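Long-range contacts in core protein VP7 (Bluetongue virus, PDB 1BVP), which forms trimers that coat the VP3 scaffold of the viral core and takes part in binding to the host cell surface: residues G120-P125 with D254-Q259; Y126-E131 with Q176-P181; M182-V187 with I223-Q228; A265-V270 with L308-L313. All coordinates share one frame; numbering follows the deposited sequence.

In the fold
The chain begins with helices, up to residue 116. It then enters the beta-rich upper domain. Contact 1 (120-125 with 254-259) closes the loop that holds this domain, and the chain returns to the helical lower domain just after it. Contacts 2 and 3 are nested inside that loop, one after the other. Contact 2 (126-131 with 176-181) joins two loops at the end of the beta domain next to contact 1. Contact 3 (182-187 with 223-228) pairs two strands. Contacts 2 and 3 meet where Phe128 packs on Ile184. Contact 4 (265-270 with 308-313) follows in series and packs two helices. It touches contact 1 where Leu257 meets Ile267. No two loops cross.

Contact 1: residues G120-P125 with D254-Q259; sequences GPARQP and DKTLNQ
The junction of the helical and beta domains has two chain crossings, and Gln124 on one meets Asp254 and Thr256 on the other. The Gln124 chain bends at chi2 (-65°), which folds its amide back beside its own strand. There NE2 makes two hydrogen bonds. One goes to Asp254 O at 3.1 Å and is fairly straight (162°), with the acceptor in the amide plane. The other goes to Ala122 O at 2.9 Å, and the donor stands above that carbonyl plane. The other end of the amide, OE1, lies 3.7 Å from Asp254 CB. The Thr256 methyl CG2 packs on Ala122 CB (3.8 Å) and also lies against the carbonyl Arg123 O (3.6 Å). Its hydroxyl OG1 serves its own loop instead, accepting from Asn258 N at 3.1 Å in an ST turn. The carboxylate of Asp254 takes no part here: OD2 bonds Ser252, and OD1 forms a salt bridge with Arg341 of the second subunit. The link between the crossings is therefore a neutral one. A single amide nitrogen is shared by a carbonyl from each crossing, which probably limits the rotation of the amide.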
loop_
_atom_site.group_PDB
_atom_site.type_symbol
_atom_site.label_atom_id
_atom_site.label_comp_id
_atom_site.label_asym_id
_atom_site.label_seq_id
_atom_site.Cartn_x
_atom_site.Cartn_y
_atom_site.Cartn_z
ATOM N N GLY A 120 14.720 2.636 -10.332
ATOM C CA GLY A 120 15.054 2.918 -8.949
ATOM C C GLY A 120 14.771 1.688 -8.119
ATOM O O GLY A 120 13.961 0.835 -8.513
ATOM N N PRO A 121 15.451 1.549 -6.981
ATOM C CA PRO A 121 15.261 0.395 -6.087
ATOM C C PRO A 121 13.880 0.325 -5.459
ATOM O O PRO A 121 13.360 1.322 -4.984
ATOM C CB PRO A 121 16.322 0.621 -5.009
ATOM C CG PRO A 121 16.529 2.125 -4.997
ATOM C CD PRO A 121 16.500 2.460 -6.475
ATOM N N ALA A 122 13.323 -0.874 -5.382
ATOM C CA ALA A 122 12.022 -1.079 -4.771
ATOM C C ALA A 122 11.878 -2.483 -4.149
ATOM O O ALA A 122 12.332 -3.466 -4.761
ATOM C CB ALA A 122 10.985 -0.925 -5.824
ATOM N N ARG A 123 11.251 -2.569 -2.961
ATOM C CA ARG A 123 10.962 -3.852 -2.290
ATOM C C ARG A 123 10.053 -4.641 -3.224
ATOM O O ARG A 123 8.956 -4.171 -3.540
ATOM C CB ARG A 123 10.120 -3.687 -1.033
ATOM C CG ARG A 123 10.820 -3.593 0.274
ATOM C CD ARG A 123 9.753 -3.476 1.399
ATOM N NE ARG A 123 10.267 -3.273 2.772
ATOM C CZ ARG A 123 11.253 -2.443 3.120
ATOM N NH1 ARG A 123 11.912 -1.695 2.225
ATOM N NH2 ARG A 123 11.525 -2.285 4.398
ATOM N N GLN A 124 10.499 -5.821 -3.665
ATOM C CA GLN A 124 9.703 -6.691 -4.534
ATOM C C GLN A 124 8.650 -7.412 -3.672
ATOM O O GLN A 124 8.851 -7.638 -2.483
ATOM C CB GLN A 124 10.616 -7.627 -5.273
ATOM C CG GLN A 124 11.654 -6.845 -6.013
ATOM C CD GLN A 124 11.028 -6.014 -7.095
ATOM O OE1 GLN A 124 10.219 -6.513 -7.882
ATOM N NE2 GLN A 124 11.366 -4.738 -7.125
ATOM N N PRO A 125 7.495 -7.737 -4.265
ATOM C CA PRO A 125 6.335 -8.397 -3.636
ATOM C C PRO A 125 6.332 -9.843 -3.185
ATOM O O PRO A 125 5.664 -10.185 -2.193
ATOM C CB PRO A 125 5.219 -8.170 -4.663
ATOM C CG PRO A 125 5.978 -8.217 -5.992
ATOM C CD PRO A 125 7.279 -7.487 -5.713
ATOM N N ASP A 254 12.917 -3.646 -10.649
ATOM C CA ASP A 254 11.725 -4.021 -11.378
ATOM C C ASP A 254 10.643 -3.140 -10.748
ATOM O O ASP A 254 10.687 -2.845 -9.549
ATOM C CB ASP A 254 11.388 -5.504 -11.198
ATOM C CG ASP A 254 12.400 -6.420 -11.841
ATOM O OD1 ASP A 254 12.757 -6.231 -13.029
ATOM O OD2 ASP A 254 12.851 -7.335 -11.131
ATOM N N LYS A 255 9.718 -2.661 -11.567
ATOM C CA LYS A 255 8.679 -1.785 -11.082
ATOM C C LYS A 255 7.661 -2.546 -10.284
ATOM O O LYS A 255 7.345 -3.703 -10.617
ATOM C CB LYS A 255 7.986 -1.059 -12.242
ATOM C CG LYS A 255 8.812 0.003 -12.992
ATOM C CD LYS A 255 9.209 1.168 -12.114
ATOM C CE LYS A 255 9.651 2.386 -12.940
ATOM N NZ LYS A 255 10.685 2.113 -13.962
ATOM N N THR A 256 7.213 -1.922 -9.194
ATOM C CA THR A 256 6.195 -2.513 -8.354
ATOM C C THR A 256 4.960 -1.617 -8.436
ATOM O O THR A 256 4.932 -0.643 -9.182
ATOM C CB THR A 256 6.646 -2.635 -6.924
ATOM O OG1 THR A 256 6.622 -1.356 -6.284
ATOM C CG2 THR A 256 8.045 -3.150 -6.879
ATOM N N LEU A 257 3.920 -1.984 -7.706
ATOM C CA LEU A 257 2.677 -1.229 -7.686
ATOM C C LEU A 257 2.796 0.071 -6.871
ATOM O O LEU A 257 1.823 0.779 -6.697
ATOM C CB LEU A 257 1.584 -2.112 -7.104
ATOM C CG LEU A 257 0.487 -2.628 -8.023
ATOM C CD1 LEU A 257 0.884 -2.712 -9.468
ATOM C CD2 LEU A 257 0.047 -3.943 -7.488
ATOM N N ASN A 258 3.965 0.331 -6.298
ATOM C CA ASN A 258 4.178 1.546 -5.530
ATOM C C ASN A 258 5.015 2.528 -6.331
ATOM O O ASN A 258 5.665 3.359 -5.741
ATOM C CB ASN A 258 4.954 1.278 -4.254
ATOM C CG ASN A 258 4.228 0.364 -3.296
ATOM O OD1 ASN A 258 4.717 -0.709 -2.993
ATOM N ND2 ASN A 258 3.102 0.804 -2.766
ATOM N N GLN A 259 5.060 2.397 -7.654
ATOM C CA GLN A 259 5.848 3.309 -8.492
ATOM C C GLN A 259 5.169 4.674 -8.650
ATOM O O GLN A 259 5.820 5.703 -8.868
ATOM C CB GLN A 259 6.046 2.693 -9.870
ATOM C CG GLN A 259 4.765 2.294 -10.514
ATOM C CD GLN A 259 4.942 1.778 -11.913
ATOM O OE1 GLN A 259 5.295 2.531 -12.817
ATOM N NE2 GLN A 259 4.667 0.501 -12.115
#

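Contact 2: residues Y126-E131 with Q176-P181; sequences YGFFLE and QGRNDP
Arg178 lies across Phe128 and Phe129 and reaches Glu131 with its tip, so one side chain spans most of the contact. The tight part is two phenylalanine rings with the Arg178 chain against them. Arg178 CG is 4.0 Å from Phe128 CE1, and Arg178 CD is 3.8 Å from Phe129 CD1. The two rings also pack on each other, with Phe128 CD1 3.6 Å above the plane of Phe129 and over its centre. Phe128 swings out with CG anti to the backbone N (chi1 -173°). This brings its CE2 edge to Pro181 CG at 4.2 Å. The end of the Asn179 side chain lies over one face of the Phe128 ring, toward its rim, with the amide plane nearly perpendicular (88°). The Arg178 chain bends at chi3, and NH2 donates to Glu131 O at 2.7 Å. That bond is bent, and the donor lies above the carbonyl plane.

The outer side is looser. Asn179 is exposed. The carboxylate of Glu131 does not close on the guanidinium: Glu131 OE1 stays 5.8 Å from Arg178 NH1. It has instead a long, weak ion pair with Arg221 of the third subunit.

Both segments are loops at the end of the beta domain next to contact 1. Phe128 packs edge-to-face on Tyr250 and touches Val247, both of strand 241-252, while Phe129 bonds Pro156 through the backbone.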
loop_
_atom_site.group_PDB
_atom_site.type_symbol
_atom_site.label_atom_id
_atom_site.label_comp_id
_atom_site.label_asym_id
_atom_site.label_seq_id
_atom_site.Cartn_x
_atom_site.Cartn_y
_atom_site.Cartn_z
ATOM N N TYR A 126 6.983 -10.710 -3.958
ATOM C CA TYR A 126 6.971 -12.118 -3.638
ATOM C C TYR A 126 8.242 -12.678 -3.042
ATOM O O TYR A 126 9.237 -11.965 -2.906
ATOM C CB TYR A 126 6.589 -12.886 -4.868
ATOM C CG TYR A 126 5.394 -12.298 -5.552
ATOM C CD1 TYR A 126 4.180 -12.058 -4.852
ATOM C CD2 TYR A 126 5.459 -12.003 -6.919
ATOM C CE1 TYR A 126 3.045 -11.534 -5.535
ATOM C CE2 TYR A 126 4.352 -11.484 -7.617
ATOM C CZ TYR A 126 3.154 -11.253 -6.938
ATOM O OH TYR A 126 2.119 -10.767 -7.721
ATOM N N GLY A 127 8.181 -13.956 -2.663
ATOM C CA GLY A 127 9.317 -14.617 -2.058
ATOM C C GLY A 127 10.488 -14.674 -3.016
ATOM O O GLY A 127 10.314 -14.888 -4.236
ATOM N N PHE A 128 11.686 -14.501 -2.466
ATOM C CA PHE A 128 12.883 -14.524 -3.283
ATOM C C PHE A 128 13.007 -15.798 -4.117
ATOM O O PHE A 128 13.539 -15.777 -5.222
ATOM C CB PHE A 128 14.109 -14.334 -2.407
ATOM C CG PHE A 128 15.369 -14.170 -3.195
ATOM C CD1 PHE A 128 16.112 -15.276 -3.588
ATOM C CD2 PHE A 128 15.816 -12.920 -3.552
ATOM C CE1 PHE A 128 17.274 -15.131 -4.319
ATOM C CE2 PHE A 128 16.988 -12.768 -4.289
ATOM C CZ PHE A 128 17.715 -13.878 -4.666
ATOM N N PHE A 129 12.507 -16.911 -3.587
ATOM C CA PHE A 129 12.573 -18.209 -4.272
ATOM C C PHE A 129 11.252 -18.700 -4.789
ATOM O O PHE A 129 11.046 -19.896 -4.907
ATOM C CB PHE A 129 13.132 -19.286 -3.352
ATOM C CG PHE A 129 14.521 -19.024 -2.897
ATOM C CD1 PHE A 129 15.601 -19.265 -3.755
ATOM C CD2 PHE A 129 14.757 -18.499 -1.622
ATOM C CE1 PHE A 129 16.928 -18.974 -3.345
ATOM C CE2 PHE A 129 16.051 -18.213 -1.203
ATOM C CZ PHE A 129 17.147 -18.447 -2.071
ATOM N N LEU A 130 10.354 -17.792 -5.114
ATOM C CA LEU A 130 9.069 -18.193 -5.627
ATOM C C LEU A 130 9.180 -19.053 -6.885
ATOM O O LEU A 130 8.411 -19.989 -7.077
ATOM C CB LEU A 130 8.240 -16.958 -5.942
ATOM C CG LEU A 130 6.826 -17.275 -6.446
ATOM C CD1 LEU A 130 5.872 -17.419 -5.264
ATOM C CD2 LEU A 130 6.359 -16.182 -7.397
ATOM N N GLU A 131 10.155 -18.780 -7.735
ATOM C CA GLU A 131 10.217 -19.553 -8.959
ATOM C C GLU A 131 11.204 -20.691 -8.950
ATOM O O GLU A 131 12.110 -20.742 -9.770
ATOM C CB GLU A 131 10.438 -18.636 -10.149
ATOM C CG GLU A 131 9.390 -17.549 -10.239
ATOM C CD GLU A 131 9.461 -16.748 -11.522
ATOM O OE1 GLU A 131 10.589 -16.515 -12.026
ATOM O OE2 GLU A 131 8.370 -16.362 -12.014
ATOM N N GLN A 176 22.259 -16.919 -6.166
ATOM C CA GLN A 176 22.623 -16.297 -7.441
ATOM C C GLN A 176 21.875 -16.755 -8.682
ATOM O O GLN A 176 21.168 -17.768 -8.648
ATOM C CB GLN A 176 24.157 -16.311 -7.598
ATOM C CG GLN A 176 24.810 -15.589 -6.362
ATOM C CD GLN A 176 26.335 -15.631 -6.307
ATOM O OE1 GLN A 176 26.975 -16.480 -6.952
ATOM N NE2 GLN A 176 26.930 -14.719 -5.522
ATOM N N GLY A 177 21.882 -15.901 -9.710
ATOM C CA GLY A 177 21.204 -16.213 -10.962
ATOM C C GLY A 177 19.697 -16.007 -11.033
ATOM O O GLY A 177 19.106 -16.114 -12.105
ATOM N N ARG A 178 19.059 -15.752 -9.896
ATOM C CA ARG A 178 17.615 -15.529 -9.848
ATOM C C ARG A 178 17.384 -14.085 -9.460
ATOM O O ARG A 178 18.050 -13.571 -8.535
ATOM C CB ARG A 178 16.920 -16.450 -8.824
ATOM C CG ARG A 178 17.824 -17.106 -7.769
ATOM C CD ARG A 178 17.159 -18.310 -7.063
ATOM N NE ARG A 178 16.442 -19.199 -7.985
ATOM C CZ ARG A 178 15.171 -19.035 -8.374
ATOM N NH1 ARG A 178 14.419 -18.017 -7.927
ATOM N NH2 ARG A 178 14.656 -19.863 -9.271
ATOM N N ASN A 179 16.426 -13.451 -10.150
ATOM C CA ASN A 179 16.058 -12.047 -9.918
ATOM C C ASN A 179 17.283 -11.212 -10.277
ATOM O O ASN A 179 18.211 -11.701 -10.967
ATOM C CB ASN A 179 15.661 -11.811 -8.459
ATOM C CG ASN A 179 14.638 -12.857 -7.942
ATOM O OD1 ASN A 179 14.698 -13.289 -6.780
ATOM N ND2 ASN A 179 13.713 -13.277 -8.812
ATOM N N ASP A 180 17.321 -9.964 -9.850
ATOM C CA ASP A 180 18.491 -9.173 -10.203
ATOM C C ASP A 180 18.504 -8.201 -9.053
ATOM O O ASP A 180 18.319 -6.995 -9.216
ATOM C CB ASP A 180 18.243 -8.532 -11.588
ATOM C CG ASP A 180 19.356 -7.590 -12.039
ATOM O OD1 ASP A 180 20.466 -7.566 -11.436
ATOM O OD2 ASP A 180 19.088 -6.837 -13.011
ATOM N N PRO A 181 18.701 -8.738 -7.849
ATOM C CA PRO A 181 18.714 -7.946 -6.633
ATOM C C PRO A 181 19.834 -6.955 -6.502
ATOM O O PRO A 181 20.874 -7.101 -7.116
ATOM C CB PRO A 181 18.760 -9.015 -5.546
ATOM C CG PRO A 181 19.619 -10.017 -6.128
ATOM C CD PRO A 181 19.110 -10.121 -7.554
#

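Contact 3: residues M182-V187 with I223-Q228; sequences MMIYLV and IAWDGQ
Ile184 and Trp225 form an antiparallel hydrogen-bonded pair. Ile184 N to Trp225 O and Trp225 N to Ile184 O are both 2.8 Å. Leu186 and Ile223 make the next such pair, with Leu186 N to Ile223 O at 2.9 Å. Between them, Tyr185 faces Ala224 in a non-hydrogen-bonded pair, and a CA-H...O contact joins Tyr185 CA to Ile223 O at 3.2 Å. Ile184, Leu186, Ile223 and Trp225 share one face of the sheet. Trp225 lies alongside Ile184, with CZ3 3.8 Å from Ile184 CD1. Leu186 CD2 comes in obliquely and meets Trp225 CE3 at 3.5 Å. On the Tyr185 face, Ala224 CB touches both Tyr185 CE2 (3.7 Å) and Met183 CE (3.6 Å). Met183 gets its methyl there by bending at chi2 (75°).

Further out, the turn after the strand lies against the indole: Gly227 CA is over the ring centre and Trp225 NE1 bonds Ala229 O. Asp226 OD2 accepts from Gln228 N in an Asx turn. Strand 183-195 runs between strands 223-225 and 241-252. Met182 and Met183 form a classic bulge opposite Ile251. Ile223 and Trp225 pack onto Val212 of the four-stranded sheet, so this face probably lies between the two sheets.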
loop_
_atom_site.group_PDB
_atom_site.type_symbol
_atom_site.label_atom_id
_atom_site.label_comp_id
_atom_site.label_asym_id
_atom_site.label_seq_id
_atom_site.Cartn_x
_atom_site.Cartn_y
_atom_site.Cartn_z
ATOM N N MET A 182 19.550 -5.901 -5.754
ATOM C CA MET A 182 20.496 -4.851 -5.463
ATOM C C MET A 182 20.882 -5.064 -4.014
ATOM O O MET A 182 22.001 -4.751 -3.601
ATOM C CB MET A 182 19.832 -3.492 -5.628
ATOM C CG MET A 182 19.690 -3.055 -7.073
ATOM S SD MET A 182 18.924 -1.447 -7.254
ATOM C CE MET A 182 20.147 -0.308 -6.552
ATOM N N MET A 183 19.934 -5.566 -3.231
ATOM C CA MET A 183 20.203 -5.839 -1.841
ATOM C C MET A 183 19.240 -6.940 -1.397
ATOM O O MET A 183 18.130 -7.024 -1.914
ATOM C CB MET A 183 20.043 -4.586 -1.008
ATOM C CG MET A 183 20.876 -4.596 0.231
ATOM S SD MET A 183 22.589 -4.299 -0.158
ATOM C CE MET A 183 23.067 -3.547 1.318
ATOM N N ILE A 184 19.716 -7.839 -0.532
ATOM C CA ILE A 184 18.924 -8.961 -0.034
ATOM C C ILE A 184 18.992 -8.849 1.462
ATOM O O ILE A 184 20.075 -8.656 2.013
ATOM C CB ILE A 184 19.519 -10.319 -0.490
ATOM C CG1 ILE A 184 19.741 -10.277 -1.998
ATOM C CG2 ILE A 184 18.566 -11.472 -0.163
ATOM C CD1 ILE A 184 20.188 -11.541 -2.583
ATOM N N TYR A 185 17.831 -8.861 2.109
ATOM C CA TYR A 185 17.787 -8.727 3.553
ATOM C C TYR A 185 17.478 -10.077 4.170
ATOM O O TYR A 185 16.415 -10.682 3.970
ATOM C CB TYR A 185 16.808 -7.622 3.986
ATOM C CG TYR A 185 17.212 -6.263 3.441
ATOM C CD1 TYR A 185 16.841 -5.863 2.148
ATOM C CD2 TYR A 185 18.026 -5.418 4.173
ATOM C CE1 TYR A 185 17.276 -4.669 1.600
ATOM C CE2 TYR A 185 18.472 -4.207 3.635
ATOM C CZ TYR A 185 18.094 -3.839 2.341
ATOM O OH TYR A 185 18.559 -2.648 1.806
ATOM N N LEU A 186 18.489 -10.539 4.885
ATOM C CA LEU A 186 18.541 -11.824 5.532
ATOM C C LEU A 186 18.423 -11.831 7.035
ATOM O O LEU A 186 18.708 -10.838 7.699
ATOM C CB LEU A 186 19.934 -12.381 5.263
ATOM C CG LEU A 186 20.252 -13.187 4.031
ATOM C CD1 LEU A 186 19.232 -13.003 2.956
ATOM C CD2 LEU A 186 21.621 -12.822 3.584
ATOM N N VAL A 187 17.968 -12.960 7.561
ATOM C CA VAL A 187 18.030 -13.211 9.000
ATOM C C VAL A 187 18.245 -14.714 9.106
ATOM O O VAL A 187 17.646 -15.474 8.340
ATOM C CB VAL A 187 16.905 -12.603 9.925
ATOM C CG1 VAL A 187 15.847 -11.917 9.154
ATOM C CG2 VAL A 187 16.400 -13.632 10.916
ATOM N N ILE A 223 20.113 -8.546 8.145
ATOM C CA ILE A 223 21.387 -8.318 7.536
ATOM C C ILE A 223 21.171 -7.798 6.122
ATOM O O ILE A 223 20.425 -8.376 5.329
ATOM C CB ILE A 223 22.151 -9.647 7.442
ATOM C CG1 ILE A 223 22.553 -10.126 8.830
ATOM C CG2 ILE A 223 23.350 -9.532 6.500
ATOM C CD1 ILE A 223 22.857 -11.610 8.840
ATOM N N ALA A 224 21.858 -6.716 5.804
ATOM C CA ALA A 224 21.795 -6.139 4.481
ATOM C C ALA A 224 22.929 -6.767 3.684
ATOM O O ALA A 224 24.099 -6.459 3.898
ATOM C CB ALA A 224 21.975 -4.663 4.583
ATOM N N TRP A 225 22.596 -7.654 2.772
ATOM C CA TRP A 225 23.619 -8.329 1.997
ATOM C C TRP A 225 23.501 -7.961 0.527
ATOM O O TRP A 225 22.424 -8.061 -0.065
ATOM C CB TRP A 225 23.451 -9.847 2.192
ATOM C CG TRP A 225 24.378 -10.731 1.373
ATOM C CD1 TRP A 225 25.730 -10.600 1.245
ATOM C CD2 TRP A 225 24.005 -11.846 0.539
ATOM N NE1 TRP A 225 26.218 -11.541 0.374
ATOM C CE2 TRP A 225 25.184 -12.318 -0.077
ATOM C CE3 TRP A 225 22.794 -12.487 0.254
ATOM C CZ2 TRP A 225 25.189 -13.411 -0.969
ATOM C CZ3 TRP A 225 22.797 -13.581 -0.639
ATOM C CH2 TRP A 225 23.986 -14.026 -1.235
ATOM N N ASP A 226 24.624 -7.598 -0.077
ATOM C CA ASP A 226 24.660 -7.228 -1.488
ATOM C C ASP A 226 24.527 -8.351 -2.460
ATOM O O ASP A 226 24.519 -8.116 -3.657
ATOM C CB ASP A 226 25.936 -6.487 -1.826
ATOM C CG ASP A 226 27.159 -7.205 -1.352
ATOM O OD1 ASP A 226 27.414 -7.193 -0.119
ATOM O OD2 ASP A 226 27.856 -7.776 -2.200
ATOM N N GLY A 227 24.501 -9.583 -1.978
ATOM C CA GLY A 227 24.360 -10.716 -2.882
ATOM C C GLY A 227 25.646 -11.161 -3.553
ATOM O O GLY A 227 25.632 -12.153 -4.279
ATOM N N GLN A 228 26.748 -10.438 -3.328
ATOM C CA GLN A 228 28.040 -10.782 -3.940
ATOM C C GLN A 228 29.026 -11.300 -2.889
ATOM O O GLN A 228 29.661 -12.344 -3.084
ATOM C CB GLN A 228 28.675 -9.570 -4.657
ATOM C CG GLN A 228 27.950 -9.052 -5.890
ATOM C CD GLN A 228 27.662 -10.155 -6.907
ATOM O OE1 GLN A 228 28.586 -10.726 -7.497
ATOM N NE2 GLN A 228 26.378 -10.462 -7.114
#

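Contact 4: residues A265-V270 with L308-L313; sequences AEIFNV and LTLLLL
Leu310 is the first residue of 308-313 to meet the other helix. Its CD1 lies 4.0 Å from Ile267 CG1, and the two side chains are inclined to each other. Its backbone is covered too, since Val270 CG2 packs on Leu310 O at 3.5 Å. Leu311 follows. Its side chain starts out away from 265-270, but CD2 still reaches Glu266 CG at 3.7 Å. That meeting involves only the aliphatic part of the glutamate. The Glu266 chain bends at chi2 (-48°), and OE1 goes on to Ser314 OG and to a salt bridge with Arg111 of the third subunit. One turn after Leu310 comes Leu313. Its CD1 meets Val270 CG1 at 3.7 Å, with the side chains at about a right angle. Leu313 CB is 4.0 Å from Val270 CG2. Both branches of Val270 are thus used, and the residue sits against Leu310 and Leu313. Leu313 also packs on Trp278 and Leu286 of helix 276-286, and Leu311 on Val112 of helix 103-116. The helix axes pass 8.9 Å apart at an angle of 63°. This is an apolar helix crossing within the helical lower domain of VP7, with the intersubunit salt bridge of Glu266 beside it.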
loop_
_atom_site.group_PDB
_atom_site.type_symbol
_atom_site.label_atom_id
_atom_site.label_comp_id
_atom_site.label_asym_id
_atom_site.label_seq_id
_atom_site.Cartn_x
_atom_site.Cartn_y
_atom_site.Cartn_z
ATOM N N ALA A 265 -5.130 1.490 -6.110
ATOM C CA ALA A 265 -6.488 1.994 -5.998
ATOM C C ALA A 265 -7.013 2.433 -7.369
ATOM O O ALA A 265 -8.217 2.301 -7.645
ATOM C CB ALA A 265 -6.522 3.120 -5.031
ATOM N N GLU A 266 -6.126 2.947 -8.236
ATOM C CA GLU A 266 -6.541 3.363 -9.589
ATOM C C GLU A 266 -6.890 2.140 -10.427
ATOM O O GLU A 266 -7.920 2.106 -11.130
ATOM C CB GLU A 266 -5.429 4.158 -10.285
ATOM C CG GLU A 266 -5.032 5.431 -9.541
ATOM C CD GLU A 266 -6.245 6.285 -9.105
ATOM O OE1 GLU A 266 -7.166 6.530 -9.936
ATOM O OE2 GLU A 266 -6.254 6.753 -7.942
ATOM N N ILE A 267 -5.997 1.153 -10.391
ATOM C CA ILE A 267 -6.220 -0.103 -11.085
ATOM C C ILE A 267 -7.548 -0.705 -10.623
ATOM O O ILE A 267 -8.370 -1.127 -11.441
ATOM C CB ILE A 267 -5.073 -1.093 -10.803
ATOM C CG1 ILE A 267 -3.857 -0.676 -11.624
ATOM C CG2 ILE A 267 -5.490 -2.512 -11.241
ATOM C CD1 ILE A 267 -2.598 -1.281 -11.218
ATOM N N PHE A 268 -7.776 -0.724 -9.316
ATOM C CA PHE A 268 -9.033 -1.263 -8.786
ATOM C C PHE A 268 -10.260 -0.545 -9.359
ATOM O O PHE A 268 -11.271 -1.169 -9.673
ATOM C CB PHE A 268 -9.073 -1.170 -7.258
ATOM C CG PHE A 268 -10.386 -1.602 -6.675
ATOM C CD1 PHE A 268 -10.785 -2.930 -6.728
ATOM C CD2 PHE A 268 -11.260 -0.672 -6.112
ATOM C CE1 PHE A 268 -12.041 -3.323 -6.227
ATOM C CE2 PHE A 268 -12.512 -1.052 -5.614
ATOM C CZ PHE A 268 -12.900 -2.386 -5.675
ATOM N N ASN A 269 -10.179 0.778 -9.407
ATOM C CA ASN A 269 -11.250 1.597 -9.931
ATOM C C ASN A 269 -11.550 1.246 -11.386
ATOM O O ASN A 269 -12.704 1.111 -11.754
ATOM C CB ASN A 269 -10.874 3.073 -9.814
ATOM C CG ASN A 269 -12.051 4.004 -10.125
ATOM O OD1 ASN A 269 -11.891 5.026 -10.799
ATOM N ND2 ASN A 269 -13.241 3.636 -9.652
ATOM N N VAL A 270 -10.513 1.127 -12.213
ATOM C CA VAL A 270 -10.650 0.778 -13.639
ATOM C C VAL A 270 -11.305 -0.588 -13.858
ATOM O O VAL A 270 -12.140 -0.746 -14.739
ATOM C CB VAL A 270 -9.265 0.702 -14.321
ATOM C CG1 VAL A 270 -9.387 0.081 -15.694
ATOM C CG2 VAL A 270 -8.589 2.073 -14.351
ATOM N N LEU A 308 -0.238 5.632 -17.890
ATOM C CA LEU A 308 -1.070 6.744 -18.311
ATOM C C LEU A 308 -2.487 6.292 -18.591
ATOM O O LEU A 308 -3.469 6.896 -18.108
ATOM C CB LEU A 308 -0.516 7.329 -19.585
ATOM C CG LEU A 308 -0.329 8.834 -19.687
ATOM C CD1 LEU A 308 -0.731 9.199 -21.084
ATOM C CD2 LEU A 308 -1.169 9.580 -18.687
ATOM N N THR A 309 -2.597 5.255 -19.410
ATOM C CA THR A 309 -3.896 4.703 -19.761
ATOM C C THR A 309 -4.707 4.315 -18.516
ATOM O O THR A 309 -5.917 4.535 -18.459
ATOM C CB THR A 309 -3.722 3.487 -20.682
ATOM O OG1 THR A 309 -2.994 3.866 -21.868
ATOM C CG2 THR A 309 -5.051 2.925 -21.072
ATOM N N LEU A 310 -4.048 3.742 -17.516
ATOM C CA LEU A 310 -4.737 3.360 -16.295
ATOM C C LEU A 310 -5.223 4.604 -15.592
ATOM O O LEU A 310 -6.397 4.657 -15.209
ATOM C CB LEU A 310 -3.840 2.525 -15.358
ATOM C CG LEU A 310 -3.552 1.128 -15.927
ATOM C CD1 LEU A 310 -2.430 0.503 -15.170
ATOM C CD2 LEU A 310 -4.795 0.266 -15.909
ATOM N N LEU A 311 -4.349 5.599 -15.417
ATOM C CA LEU A 311 -4.749 6.840 -14.744
ATOM C C LEU A 311 -5.898 7.544 -15.466
ATOM O O LEU A 311 -6.915 7.902 -14.861
ATOM C CB LEU A 311 -3.573 7.790 -14.633
ATOM C CG LEU A 311 -2.501 7.202 -13.739
ATOM C CD1 LEU A 311 -1.418 8.233 -13.563
ATOM C CD2 LEU A 311 -3.110 6.808 -12.390
ATOM N N LEU A 312 -5.739 7.687 -16.776
ATOM C CA LEU A 312 -6.742 8.311 -17.610
ATOM C C LEU A 312 -8.086 7.536 -17.545
ATOM O O LEU A 312 -9.170 8.131 -17.366
ATOM C CB LEU A 312 -6.188 8.408 -19.033
ATOM C CG LEU A 312 -5.662 9.740 -19.628
ATOM C CD1 LEU A 312 -5.148 10.679 -18.610
ATOM C CD2 LEU A 312 -4.611 9.462 -20.671
ATOM N N LEU A 313 -8.027 6.209 -17.618
ATOM C CA LEU A 313 -9.251 5.408 -17.546
ATOM C C LEU A 313 -9.917 5.495 -16.177
ATOM O O LEU A 313 -11.131 5.490 -16.088
ATOM C CB LEU A 313 -8.946 3.965 -17.854
ATOM C CG LEU A 313 -9.634 3.335 -19.044
ATOM C CD1 LEU A 313 -9.355 1.854 -18.926
ATOM C CD2 LEU A 313 -11.135 3.590 -19.058
#